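Local atomic coordinates of aminotransferase (Streptomyces pactum, PDB entry 4ZM4), a protein that belongs to the class-III aminotransferases, a family of pyridoxal-phosphate-dependent enzymes, and binds pyridoxal-5'-phosphate. Residues B[14-18]-B[40-44]; B[106-110]-B[325-329]; B[171-175]-B[187-193]. The protein carries 1 engineered substitution. One frame throughout, in Å; residues are numbered along the deposited sequence.

How the contacts relate
The three contacts lie far apart in one subunit. The centres of contacts 1 and 2 are 38 Å apart, as are those of contacts 1 and 3; contacts 2 and 3 lie 36 Å apart, on opposite sides of the chain's centre. Contact 1 comes first along the chain and joins helix 14-22 to the run entering strand 44-48 of the four-stranded sheet. Contact 2 pairs helices 98-110 and 315-329. Contact 3 is nested in the loop that contact 2 closes and lies at strand 190-193 of the seven-stranded sheet. They are separate joints that do not touch, in different parts of the fold; contacts 1 and 3 also reach the second subunit, contact 2 does not.

Contact 1 of 3, residues B[14-18]-B[40-44]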
loop_
_atom_site.group_PDB
_atom_site.type_symbol
_atom_site.label_atom_id
_atom_site.label_comp_id
_atom_site.label_asym_id
_atom_site.label_seq_id
_atom_site.Cartn_x
_atom_site.Cartn_y
_atom_site.Cartn_z
ATOM N N ASN B 14 -20.112 8.613 -20.364
ATOM C CA ASN B 14 -19.640 7.785 -19.241
ATOM C C ASN B 14 -19.377 6.333 -19.643
ATOM O O ASN B 14 -18.324 5.793 -19.358
ATOM C CB ASN B 14 -20.654 7.809 -18.082
ATOM C CG ASN B 14 -20.621 9.111 -17.294
ATOM O OD1 ASN B 14 -19.557 9.649 -16.973
ATOM N ND2 ASN B 14 -21.795 9.608 -16.938
ATOM N N ALA B 15 -20.356 5.722 -20.303
ATOM C CA ALA B 15 -20.277 4.317 -20.699
ATOM C C ALA B 15 -19.123 4.073 -21.665
ATOM O O ALA B 15 -18.375 3.110 -21.501
ATOM C CB ALA B 15 -21.588 3.846 -21.314
ATOM N N GLU B 16 -18.996 4.934 -22.665
ATOM C CA GLU B 16 -17.924 4.814 -23.657
ATOM C C GLU B 16 -16.559 5.039 -23.025
ATOM O O GLU B 16 -15.580 4.402 -23.401
ATOM C CB GLU B 16 -18.129 5.803 -24.830
ATOM C CG GLU B 16 -19.225 5.376 -25.819
ATOM C CD GLU B 16 -19.812 6.509 -26.665
ATOM O OE1 GLU B 16 -19.487 7.702 -26.441
ATOM O OE2 GLU B 16 -20.612 6.184 -27.571
ATOM N N SER B 17 -16.502 5.990 -22.105
ATOM C CA SER B 17 -15.250 6.337 -21.461
ATOM C C SER B 17 -14.817 5.213 -20.531
ATOM O O SER B 17 -13.633 4.875 -20.483
ATOM C CB SER B 17 -15.376 7.683 -20.740
ATOM O OG SER B 17 -14.422 7.760 -19.702
ATOM N N LEU B 18 -15.771 4.586 -19.836
ATOM C CA LEU B 18 -15.488 3.353 -19.059
ATOM C C LEU B 18 -15.003 2.173 -19.908
ATOM O O LEU B 18 -14.125 1.430 -19.491
ATOM C CB LEU B 18 -16.703 2.904 -18.246
ATOM C CG LEU B 18 -16.483 1.694 -17.321
ATOM C CD1 LEU B 18 -15.361 1.913 -16.329
ATOM C CD2 LEU B 18 -17.750 1.332 -16.557
ATOM N N LEU B 40 -24.396 1.717 -13.292
ATOM C CA LEU B 40 -24.702 2.770 -14.242
ATOM C C LEU B 40 -23.420 3.577 -14.359
ATOM O O LEU B 40 -23.016 4.266 -13.425
ATOM C CB LEU B 40 -25.856 3.657 -13.771
ATOM C CG LEU B 40 -26.252 4.744 -14.795
ATOM C CD1 LEU B 40 -26.974 4.123 -15.992
ATOM C CD2 LEU B 40 -27.106 5.851 -14.166
ATOM N N PRO B 41 -22.747 3.480 -15.490
ATOM C CA PRO B 41 -21.393 4.036 -15.570
ATOM C C PRO B 41 -21.282 5.488 -15.168
ATOM O O PRO B 41 -22.151 6.299 -15.513
ATOM C CB PRO B 41 -21.027 3.864 -17.042
ATOM C CG PRO B 41 -21.813 2.673 -17.472
ATOM C CD PRO B 41 -23.090 2.683 -16.675
ATOM N N LEU B 42 -20.183 5.802 -14.469
ATOM C CA LEU B 42 -19.826 7.146 -14.057
ATOM C C LEU B 42 -18.322 7.215 -14.057
ATOM O O LEU B 42 -17.683 6.465 -13.324
ATOM C CB LEU B 42 -20.356 7.417 -12.649
ATOM C CG LEU B 42 -20.365 8.868 -12.146
ATOM C CD1 LEU B 42 -20.895 8.883 -10.725
ATOM C CD2 LEU B 42 -19.000 9.545 -12.178
ATOM N N VAL B 43 -17.752 8.081 -14.893
ATOM C CA VAL B 43 -16.334 8.297 -14.909
ATOM C C VAL B 43 -16.062 9.724 -14.468
ATOM O O VAL B 43 -16.615 10.672 -15.007
ATOM C CB VAL B 43 -15.722 8.069 -16.312
ATOM C CG1 VAL B 43 -14.217 8.259 -16.265
ATOM C CG2 VAL B 43 -16.055 6.690 -16.829
ATOM N N VAL B 44 -15.169 9.889 -13.507
ATOM C CA VAL B 44 -14.909 11.214 -12.935
ATOM C C VAL B 44 -13.947 12.009 -13.792
ATOM O O VAL B 44 -13.003 11.453 -14.352
ATOM C CB VAL B 44 -14.338 11.111 -11.495
ATOM C CG1 VAL B 44 -14.029 12.492 -10.942
ATOM C CG2 VAL B 44 -15.345 10.391 -10.589
#
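Asn14 reaches over to the backbone of Val43 and makes the one hydrogen bond between 14-18 and 40-44. Val43 N donates to Asn14 OD1 over 3.2 Å, and the bond is almost straight at 177°. The donor sits above the plane of the amide carbonyl, 55° out of it. The helix sets the place of Asn14 CB, which touches Pro41 O at 3.3 Å. From there CG lies beside the residue's own backbone N, and this chi1 of -75° turns the amide toward Leu42 and Val43.

The remaining contacts are mostly apolar. The Pro41 ring lies against the helix at Ala15, with Pro41 CG 4.0 Å from Ala15 CB. Leu18 comes in at about a right angle to that ring, and its CD2 meets Pro41 CB at 4.2 Å. Val43 CG2 sits against the first helix turn, between Asn14 O, Leu18 CB and Ser17 OG, and is 3.5 Å from Asn14 O. Val43 CG1 also touches the Ser17 hydroxyl.

The helix is the N-terminal one, 14-22. The extended run leads into strand 44-48 of a four-stranded mixed sheet in this class-III aminotransferase fold. That strand is outermost within this chain, and Val44 makes backbone hydrogen bonds to the second subunit. The Leu18 N to Asn14 O bond closes the helix turn that Val43 rests on.

Around this first shell, Asn14 ND2 makes a weak hydrogen bond to Asp54 OD2, while the backbone Asn14 N bonds to Glu56 OE2. Asp54 ends strand 51-54, and Glu56 lies in the loop after it. Val55, between them, packs on Asn14, Ser17 and Val43. Pro96 of the second subunit lies against Leu18, and His97 of that subunit against Val43.

Contact 2 of 3, residues B[106-110]-B[325-329]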
loop_
_atom_site.group_PDB
_atom_site.type_symbol
_atom_site.label_atom_id
_atom_site.label_comp_id
_atom_site.label_asym_id
_atom_site.label_seq_id
_atom_site.Cartn_x
_atom_site.Cartn_y
_atom_site.Cartn_z
ATOM N N LEU B 106 1.509 13.958 16.786
ATOM C CA LEU B 106 0.082 14.202 16.536
ATOM C C LEU B 106 -0.807 12.982 16.753
ATOM O O LEU B 106 -1.874 13.086 17.352
ATOM C CB LEU B 106 -0.127 14.798 15.134
ATOM C CG LEU B 106 0.126 16.310 15.176
ATOM C CD1 LEU B 106 0.418 16.902 13.801
ATOM C CD2 LEU B 106 -1.065 17.000 15.835
ATOM N N ILE B 107 -0.425 11.831 16.211
ATOM C CA ILE B 107 -1.218 10.610 16.408
ATOM C C ILE B 107 -1.286 10.303 17.912
ATOM O O ILE B 107 -2.374 10.079 18.436
ATOM C CB ILE B 107 -0.635 9.395 15.633
ATOM C CG1 ILE B 107 -0.811 9.603 14.118
ATOM C CG2 ILE B 107 -1.310 8.098 16.044
ATOM C CD1 ILE B 107 0.026 8.665 13.282
ATOM N N ALA B 108 -0.135 10.348 18.602
ATOM C CA ALA B 108 -0.089 10.010 20.033
ATOM C C ALA B 108 -0.968 10.937 20.884
ATOM O O ALA B 108 -1.645 10.478 21.799
ATOM C CB ALA B 108 1.329 9.996 20.556
ATOM N N GLU B 109 -0.989 12.213 20.530
ATOM C CA GLU B 109 -1.780 13.213 21.252
ATOM C C GLU B 109 -3.250 12.933 21.072
ATOM O O GLU B 109 -4.004 12.960 22.031
ATOM C CB GLU B 109 -1.471 14.641 20.738
ATOM C CG GLU B 109 -1.961 15.724 21.679
ATOM C CD GLU B 109 -2.013 17.130 21.058
ATOM O OE1 GLU B 109 -1.188 17.467 20.182
ATOM O OE2 GLU B 109 -2.892 17.893 21.446
ATOM N N LEU B 110 -3.657 12.663 19.833
ATOM C CA LEU B 110 -5.057 12.499 19.510
ATOM C C LEU B 110 -5.615 11.103 19.837
ATOM O O LEU B 110 -6.830 10.956 20.032
ATOM C CB LEU B 110 -5.303 12.874 18.018
ATOM C CG LEU B 110 -5.563 14.354 17.666
ATOM C CD1 LEU B 110 -4.690 15.320 18.421
ATOM C CD2 LEU B 110 -5.395 14.583 16.190
ATOM N N LEU B 325 -4.150 16.052 10.572
ATOM C CA LEU B 325 -4.370 15.931 12.012
ATOM C C LEU B 325 -4.161 17.293 12.710
ATOM O O LEU B 325 -4.832 17.577 13.699
ATOM C CB LEU B 325 -3.492 14.847 12.618
ATOM C CG LEU B 325 -3.723 13.400 12.171
ATOM C CD1 LEU B 325 -2.930 12.412 13.009
ATOM C CD2 LEU B 325 -5.197 13.044 12.219
ATOM N N GLY B 326 -3.259 18.125 12.182
ATOM C CA GLY B 326 -3.112 19.502 12.638
ATOM C C GLY B 326 -4.373 20.303 12.475
ATOM O O GLY B 326 -4.846 20.942 13.427
ATOM N N LYS B 327 -4.976 20.207 11.298
ATOM C CA LYS B 327 -6.284 20.838 11.056
ATOM C C LYS B 327 -7.389 20.363 12.010
ATOM O O LYS B 327 -8.108 21.194 12.587
ATOM C CB LYS B 327 -6.750 20.601 9.626
ATOM C CG LYS B 327 -8.121 21.149 9.321
ATOM C CD LYS B 327 -8.362 21.247 7.829
ATOM C CE LYS B 327 -9.775 21.694 7.540
ATOM N NZ LYS B 327 -10.002 21.703 6.068
ATOM N N ILE B 328 -7.528 19.046 12.162
ATOM C CA ILE B 328 -8.556 18.474 13.062
ATOM C C ILE B 328 -8.366 18.940 14.530
ATOM O O ILE B 328 -9.321 19.291 15.235
ATOM C CB ILE B 328 -8.534 16.939 13.018
ATOM C CG1 ILE B 328 -9.076 16.443 11.678
ATOM C CG2 ILE B 328 -9.334 16.340 14.181
ATOM C CD1 ILE B 328 -8.884 14.952 11.454
ATOM N N ARG B 329 -7.113 18.937 14.956
ATOM C CA ARG B 329 -6.749 19.363 16.306
ATOM C C ARG B 329 -7.132 20.819 16.554
ATOM O O ARG B 329 -7.556 21.164 17.656
ATOM C CB ARG B 329 -5.256 19.177 16.496
ATOM C CG ARG B 329 -4.704 19.521 17.877
ATOM C CD ARG B 329 -3.217 19.742 17.583
ATOM N NE ARG B 329 -2.138 19.549 18.504
ATOM C CZ ARG B 329 -0.876 19.898 18.240
ATOM N NH1 ARG B 329 -0.565 20.542 17.126
ATOM N NH2 ARG B 329 0.089 19.651 19.146
#
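Leu106, Ile107 and Leu110 pack against Leu325 to form the apolar part of this contact. Leu325 CG is anti to its carbonyl carbon (chi1 -64°), and the side chain extends toward helix 98-110. Its CD1 meets Ile107 CG1 at 3.7 Å. The CB atoms of Leu106 and Leu325 stand 4.2 Å apart. Leu110 and Leu325 run alongside one another, pointing opposite ways, with Leu110 CD2 4.1 Å from Leu325 CB. Behind them, Ile107 continues onto Val117 and Phe119 of strand 116-120.

The charged part lies at the exposed side, where Glu109 and Arg329 form a salt bridge. Glu109 OE1 is 2.7 Å from Arg329 NH2 and 2.8 Å from Arg329 NE. Both of these hydrogen bonds are weak, because they are strongly bent. The carboxylate and guanidinium planes are turned 59° apart, so this is no flat, two-pronged pairing.

Between the two parts, Leu106 CD2 lies over one face of the guanidinium, off-centre over the group and 3.8 Å from Arg329 CZ. The aliphatic group thus flanks the ion pair on its inner side.

The segment axes approach to 10.7 Å and cross at 33°. This is a roughly parallel pair of helices, apolar toward the protein interior and salt-bridged at the exposed side. It packs beside strand 116-120, outermost within this chain in the seven-stranded aminotransferase sheet.

Contact 3 of 3, residues B[171-175]-B[187-193]; sequences RPTDV and LAHTVQL
Val175 makes the tight side of this contact. Its CG1 presses on the Leu187 side chain, 3.6 Å from Leu187 CD1. Its other methyl, CG2, lies over the backbone of strand 190-193, 3.5 Å from Thr190 O, and meets Gln192 CB at 4.1 Å.

Gln192 carries the polar part. Its side chain leaves the strand anti to the backbone N (chi1 -158°) and runs extended to the turn 171-174. There Gln192 NE2 donates to Pro172 O over 3.1 Å. The bond is bent to 152°, and the donor is tilted 29° from the carbonyl plane. At its other end the amide is held by Arg159, whose NE bonds to Gln192 OE1.

The looser side is at Thr173, an exposed residue. Here the backbones meet through a CA-H...O contact, Thr173 CA to Gln192 O at 3.4 Å, and through a water. That water donates to Thr173 O and accepts from Gln192 N, 3.1 Å away. The turn is braced within itself by the bond from Arg171 N to Asp174 OD2 at 2.7 Å.

Strand 190-193 pairs by its backbone with strand 142-146. Along 171-175 there is no such ladder. The loop is held to the strand mainly by a side-chain amide, a water and the packing of a valine, with one CA-H...O contact, in place of direct backbone N-H...O bonds.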
loop_
_atom_site.group_PDB
_atom_site.type_symbol
_atom_site.label_atom_id
_atom_site.label_comp_id
_atom_site.label_asym_id
_atom_site.label_seq_id
_atom_site.Cartn_x
_atom_site.Cartn_y
_atom_site.Cartn_z
ATOM N N ARG B 171 -22.658 -20.922 8.199
ATOM C CA ARG B 171 -22.664 -20.359 9.573
ATOM C C ARG B 171 -21.614 -19.228 9.753
ATOM O O ARG B 171 -20.610 -19.210 9.056
ATOM C CB ARG B 171 -22.325 -21.457 10.592
ATOM C CG ARG B 171 -23.450 -22.429 10.941
ATOM C CD ARG B 171 -22.959 -23.496 11.943
ATOM N NE ARG B 171 -23.403 -24.864 11.678
ATOM C CZ ARG B 171 -23.006 -25.603 10.636
ATOM N NH1 ARG B 171 -22.164 -25.100 9.726
ATOM N NH2 ARG B 171 -23.471 -26.846 10.484
ATOM N N PRO B 172 -21.802 -18.337 10.746
ATOM C CA PRO B 172 -20.822 -17.296 11.009
ATOM C C PRO B 172 -19.450 -17.795 11.489
ATOM O O PRO B 172 -18.433 -17.086 11.347
ATOM C CB PRO B 172 -21.481 -16.438 12.090
ATOM C CG PRO B 172 -22.498 -17.285 12.727
ATOM C CD PRO B 172 -22.917 -18.311 11.709
ATOM N N THR B 173 -19.410 -19.024 11.982
ATOM C CA THR B 173 -18.149 -19.658 12.362
ATOM C C THR B 173 -17.394 -20.280 11.196
ATOM O O THR B 173 -16.237 -20.650 11.347
ATOM C CB THR B 173 -18.301 -20.753 13.441
ATOM O OG1 THR B 173 -19.325 -21.660 13.069
ATOM C CG2 THR B 173 -18.575 -20.145 14.812
ATOM N N ASP B 174 -18.008 -20.373 10.024
ATOM C CA ASP B 174 -17.308 -20.877 8.849
ATOM C C ASP B 174 -16.317 -19.836 8.370
ATOM O O ASP B 174 -16.672 -18.661 8.208
ATOM C CB ASP B 174 -18.290 -21.219 7.718
ATOM C CG ASP B 174 -19.255 -22.330 8.097
ATOM O OD1 ASP B 174 -18.869 -23.240 8.876
ATOM O OD2 ASP B 174 -20.398 -22.288 7.602
ATOM N N VAL B 175 -15.077 -20.267 8.130
ATOM C CA VAL B 175 -14.017 -19.399 7.630
ATOM C C VAL B 175 -13.817 -19.745 6.164
ATOM O O VAL B 175 -13.248 -20.784 5.852
ATOM C CB VAL B 175 -12.720 -19.624 8.424
ATOM C CG1 VAL B 175 -11.578 -18.763 7.900
ATOM C CG2 VAL B 175 -12.962 -19.325 9.896
ATOM N N LEU B 187 -5.899 -19.509 5.867
ATOM C CA LEU B 187 -6.781 -19.164 6.969
ATOM C C LEU B 187 -6.787 -20.188 8.070
ATOM O O LEU B 187 -7.705 -20.219 8.884
ATOM C CB LEU B 187 -8.195 -18.929 6.426
ATOM C CG LEU B 187 -8.372 -17.758 5.447
ATOM C CD1 LEU B 187 -9.818 -17.682 5.005
ATOM C CD2 LEU B 187 -7.970 -16.415 6.006
ATOM N N ALA B 188 -5.795 -21.087 8.053
ATOM C CA ALA B 188 -5.714 -22.194 9.007
ATOM C C ALA B 188 -5.683 -21.709 10.449
ATOM O O ALA B 188 -6.146 -22.411 11.333
ATOM C CB ALA B 188 -4.473 -23.008 8.737
ATOM N N HIS B 189 -5.127 -20.510 10.667
ATOM C CA HIS B 189 -4.915 -19.950 11.996
ATOM C C HIS B 189 -5.812 -18.735 12.201
ATOM O O HIS B 189 -5.507 -17.837 12.961
ATOM C CB HIS B 189 -3.423 -19.623 12.188
ATOM C CG HIS B 189 -2.532 -20.824 12.074
ATOM N ND1 HIS B 189 -2.284 -21.671 13.132
ATOM C CD2 HIS B 189 -1.857 -21.336 11.026
ATOM C CE1 HIS B 189 -1.529 -22.672 12.732
ATOM N NE2 HIS B 189 -1.227 -22.476 11.463
ATOM N N THR B 190 -6.906 -18.695 11.469
ATOM C CA THR B 190 -7.848 -17.626 11.563
ATOM C C THR B 190 -9.245 -18.214 11.767
ATOM O O THR B 190 -9.654 -19.108 11.063
ATOM C CB THR B 190 -7.864 -16.779 10.300
ATOM O OG1 THR B 190 -6.542 -16.325 9.993
ATOM C CG2 THR B 190 -8.794 -15.559 10.474
ATOM N N VAL B 191 -9.975 -17.634 12.719
ATOM C CA VAL B 191 -11.221 -18.164 13.212
ATOM C C VAL B 191 -12.234 -17.000 13.191
ATOM O O VAL B 191 -11.845 -15.815 13.187
ATOM C CB VAL B 191 -10.909 -18.818 14.593
ATOM C CG1 VAL B 191 -11.770 -18.322 15.718
ATOM C CG2 VAL B 191 -10.930 -20.362 14.485
ATOM N N GLN B 192 -13.525 -17.314 13.206
ATOM C CA GLN B 192 -14.528 -16.280 13.087
ATOM C C GLN B 192 -15.717 -16.568 13.993
ATOM O O GLN B 192 -16.094 -17.729 14.175
ATOM C CB GLN B 192 -14.984 -16.157 11.640
ATOM C CG GLN B 192 -15.590 -14.828 11.295
ATOM C CD GLN B 192 -15.958 -14.643 9.826
ATOM O OE1 GLN B 192 -15.489 -13.706 9.206
ATOM N NE2 GLN B 192 -16.761 -15.544 9.265
ATOM N N LEU B 193 -16.291 -15.489 14.552
ATOM C CA LEU B 193 -17.552 -15.500 15.263
ATOM C C LEU B 193 -18.484 -14.433 14.693
ATOM O O LEU B 193 -18.066 -13.556 13.978
ATOM C CB LEU B 193 -17.341 -15.088 16.728
ATOM C CG LEU B 193 -16.278 -15.759 17.568
ATOM C CD1 LEU B 193 -16.178 -15.023 18.879
ATOM C CD2 LEU B 193 -16.656 -17.220 17.786
HETATM O O HOH W 1 -14.216 -20.321 13.048
#